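Local coordinates for elicitor protein Hrip2 (Magnaporthe oryzae, PDB 5FID), which is a fungal protein elicitor, probably secreted by the rice blast fungus and recognised by plants as a trigger of defence responses, at residues A[6-11]-A[63-68]. The protein carries 1 engineered substitution. Residues are numbered along the deposited sequence; the frame is centred on the assembly and turned at random.
Sequences AIVHNN and MFIGYS. Engineered in segment 63-68: Met63 (natural residue Leu).
In the hydrophobic core between the two beta sheets of the Hrip2 sandwich two side-chain pairs meet, Ala6 with Tyr67 and Val8 with Ile65. CB of Ala6 lies 3.6 Å from CE1 of Tyr67 and 3.9 Å from CD1 of the same ring, an oblique approach to the CD1-CE1 bond of the ring. One pair further along, CG2 of Val8 meets CD1 of Ile65 at 3.6 Å, methyl against methyl, the two side chains crossing at a slant. Val8 holds CG1 anti to its backbone N (chi1 -179°), which leaves CG2 beside that N as the branch that meets Ile65. On the other strand, CG1 of Ile65 stands anti to the carbonyl carbon (chi1 -64°) and carries CD1 across the interface. Strand 5-10 belongs to a mixed sheet, between strands 39-43 and 131-135, whereas strand 63-69 runs inside an antiparallel sheet, between 49-54 and 75-81. The two segments face each other across the layers of a beta sandwich, with the CA atoms of Ala6 and Tyr67 8.0 Å apart, and the contact between them is made by side chains. Alternation along each strand turns Ala6 and Val8 inward, as it does Ile65 and Tyr67, while Ile7 points away from the other layer. Near the centre of the chain all four touching residues are buried. The core continues around them: Val8 also packs on Phe40 and Leu135, and Ile65 on Ala133. Tyr67 reaches beyond Ala6 with its polar end, where OH is hydrogen-bonded to Glu42 OE2 on strand 39-43 and to the backbone N of Arg45 just beyond it, and the ring stacks with Phe44.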
ATOM      1  N   ALA A   6      10.479  -9.751  -9.522  1.00 12.52           N
ATOM      2  CA  ALA A   6       9.378  -9.063 -10.183  1.00 12.08           C
ATOM      3  C   ALA A   6       9.170  -9.826 -11.478  1.00 12.95           C
ATOM      4  O   ALA A   6      10.116 -10.034 -12.240  1.00 11.56           O
ATOM      5  CB  ALA A   6       9.724  -7.601 -10.464  1.00 10.31           C
ATOM      6  N   ILE A   7       7.933 -10.238 -11.730  1.00 10.87           N
ATOM      7  CA  ILE A   7       7.645 -11.166 -12.817  1.00 12.43           C
ATOM      8  C   ILE A   7       6.494 -10.650 -13.666  1.00 11.94           C
ATOM      9  O   ILE A   7       5.500 -10.167 -13.140  1.00 11.42           O
ATOM     10  CB  ILE A   7       7.235 -12.536 -12.240  1.00 12.05           C
ATOM     11  CG1 ILE A   7       8.349 -13.109 -11.368  1.00 14.19           C
ATOM     12  CG2 ILE A   7       6.870 -13.519 -13.338  1.00 13.48           C
ATOM     13  CD1 ILE A   7       7.863 -14.219 -10.472  1.00 16.98           C
ATOM     14  N   VAL A   8       6.631 -10.744 -14.984  1.00 12.15           N
ATOM     15  CA  VAL A   8       5.528 -10.416 -15.877  1.00 12.02           C
ATOM     16  C   VAL A   8       5.251 -11.577 -16.823  1.00 12.46           C
ATOM     17  O   VAL A   8       6.069 -11.891 -17.687  1.00 12.04           O
ATOM     18  CB  VAL A   8       5.807  -9.145 -16.702  1.00 11.12           C
ATOM     19  CG1 VAL A   8       4.612  -8.829 -17.602  1.00 11.75           C
ATOM     20  CG2 VAL A   8       6.076  -7.964 -15.785  1.00 11.58           C
ATOM     21  N   HIS A   9       4.098 -12.220 -16.655  1.00 12.23           N
ATOM     22  CA  HIS A   9       3.702 -13.310 -17.554  1.00 13.18           C
ATOM     23  C   HIS A   9       2.873 -12.744 -18.693  1.00 11.85           C
ATOM     24  O   HIS A   9       1.803 -12.183 -18.457  1.00 11.64           O
ATOM     25  CB  HIS A   9       2.829 -14.344 -16.845  1.00 13.99           C
ATOM     26  CG  HIS A   9       3.461 -14.970 -15.639  1.00 16.11           C
ATOM     27  ND1 HIS A   9       4.573 -15.773 -15.714  1.00 18.65           N
ATOM     28  CD2 HIS A   9       3.091 -14.938 -14.334  1.00 18.51           C
ATOM     29  CE1 HIS A   9       4.882 -16.201 -14.493  1.00 19.06           C
ATOM     30  NE2 HIS A   9       4.000 -15.713 -13.645  1.00 18.08           N
ATOM     31  N   ASN A  10       3.345 -12.902 -19.925  1.00 10.66           N
ATOM     32  CA  ASN A  10       2.555 -12.469 -21.079  1.00 13.36           C
ATOM     33  C   ASN A  10       1.611 -13.566 -21.585  1.00 12.48           C
ATOM     34  O   ASN A  10       2.020 -14.428 -22.356  1.00 12.81           O
ATOM     35  CB  ASN A  10       3.461 -11.995 -22.221  1.00 12.31           C
ATOM     36  CG  ASN A  10       2.667 -11.565 -23.435  1.00 11.84           C
ATOM     37  OD1 ASN A  10       1.495 -11.198 -23.317  1.00 12.23           O
ATOM     38  ND2 ASN A  10       3.291 -11.607 -24.605  1.00 11.40           N
ATOM     39  N   ASN A  11       0.349 -13.524 -21.161  1.00  9.45           N
ATOM     40  CA  ASN A  11      -0.628 -14.500 -21.628  1.00 11.92           C
ATOM     41  C   ASN A  11      -1.479 -13.944 -22.772  1.00 11.59           C
ATOM     42  O   ASN A  11      -2.473 -14.552 -23.167  1.00 11.49           O
ATOM     43  CB  ASN A  11      -1.502 -14.982 -20.460  1.00 10.78           C
ATOM     44  CG  ASN A  11      -2.291 -16.248 -20.788  1.00 13.46           C
ATOM     45  OD1 ASN A  11      -1.728 -17.257 -21.231  1.00 13.90           O
ATOM     46  ND2 ASN A  11      -3.604 -16.200 -20.564  1.00 13.15           N
HETATM   47  N   MSE A  63       1.853   0.479 -19.781  1.00 12.35           N
HETATM   48  CA  MSE A  63       1.377   0.207 -18.447  1.00 12.50           C
HETATM   49  C   MSE A  63       2.646   0.110 -17.617  1.00 12.36           C
HETATM   50  O   MSE A  63       3.724  -0.026 -18.173  1.00 13.06           O
HETATM   51  CB  MSE A  63       0.634  -1.123 -18.441  1.00 12.69           C
HETATM   52  CG  MSE A  63      -0.186  -1.356 -17.204  1.00 12.49           C
HETATM   53 SE   MSE A  63      -0.692  -3.234 -17.154  1.00 26.07          SE
HETATM   54  CE  MSE A  63       1.031  -4.081 -16.820  1.00 13.79           C
ATOM     55  N   PHE A  64       2.548   0.243 -16.299  1.00 10.42           N
ATOM     56  CA  PHE A  64       3.712  -0.059 -15.465  1.00 10.29           C
ATOM     57  C   PHE A  64       3.418  -0.811 -14.181  1.00 10.51           C
ATOM     58  O   PHE A  64       2.307  -0.763 -13.641  1.00  9.59           O
ATOM     59  CB  PHE A  64       4.658   1.155 -15.261  1.00 11.77           C
ATOM     60  CG  PHE A  64       4.267   2.109 -14.156  1.00 10.98           C
ATOM     61  CD1 PHE A  64       4.502   1.795 -12.822  1.00 13.25           C
ATOM     62  CD2 PHE A  64       3.760   3.365 -14.462  1.00 12.97           C
ATOM     63  CE1 PHE A  64       4.178   2.694 -11.798  1.00 13.24           C
ATOM     64  CE2 PHE A  64       3.433   4.276 -13.443  1.00 13.18           C
ATOM     65  CZ  PHE A  64       3.643   3.939 -12.115  1.00 12.61           C
ATOM     66  N   ILE A  65       4.430  -1.537 -13.721  1.00 11.36           N
ATOM     67  CA  ILE A  65       4.372  -2.220 -12.442  1.00 10.99           C
ATOM     68  C   ILE A  65       5.472  -1.610 -11.609  1.00 12.39           C
ATOM     69  O   ILE A  65       6.644  -1.662 -11.984  1.00 11.25           O
ATOM     70  CB  ILE A  65       4.647  -3.726 -12.604  1.00 11.62           C
ATOM     71  CG1 ILE A  65       3.541  -4.363 -13.461  1.00 12.97           C
ATOM     72  CG2 ILE A  65       4.736  -4.400 -11.233  1.00 11.50           C
ATOM     73  CD1 ILE A  65       4.042  -5.397 -14.415  1.00 12.88           C
ATOM     74  N   GLY A  66       5.109  -1.004 -10.486  1.00 11.83           N
ATOM     75  CA  GLY A  66       6.117  -0.397  -9.639  1.00 12.25           C
ATOM     76  C   GLY A  66       6.294  -1.234  -8.394  1.00 11.49           C
ATOM     77  O   GLY A  66       5.318  -1.738  -7.851  1.00 12.12           O
ATOM     78  N   TYR A  67       7.529  -1.394  -7.939  1.00 10.87           N
ATOM     79  CA  TYR A  67       7.755  -2.071  -6.670  1.00 12.53           C
ATOM     80  C   TYR A  67       8.882  -1.412  -5.890  1.00 13.33           C
ATOM     81  O   TYR A  67       9.764  -0.791  -6.470  1.00 13.38           O
ATOM     82  CB  TYR A  67       8.052  -3.558  -6.888  1.00 12.54           C
ATOM     83  CG  TYR A  67       9.385  -3.851  -7.539  1.00 12.23           C
ATOM     84  CD1 TYR A  67       9.487  -4.005  -8.916  1.00 11.82           C
ATOM     85  CD2 TYR A  67      10.536  -3.995  -6.778  1.00 13.86           C
ATOM     86  CE1 TYR A  67      10.710  -4.294  -9.522  1.00 12.01           C
ATOM     87  CE2 TYR A  67      11.754  -4.267  -7.368  1.00 14.50           C
ATOM     88  CZ  TYR A  67      11.839  -4.422  -8.736  1.00 13.75           C
ATOM     89  OH  TYR A  67      13.062  -4.701  -9.315  1.00 13.46           O
ATOM     90  N   SER A  68       8.840  -1.550  -4.570  1.00 12.20           N
ATOM     91  CA  SER A  68       9.943  -1.120  -3.715  1.00 15.07           C
ATOM     92  C   SER A  68       9.826  -1.885  -2.400  1.00 15.79           C
ATOM     93  O   SER A  68       8.842  -2.582  -2.180  1.00 14.54           O
ATOM     94  CB  SER A  68       9.893   0.389  -3.485  1.00 16.37           C
ATOM     95  OG  SER A  68       8.841   0.735  -2.598  1.00 18.18           O
TER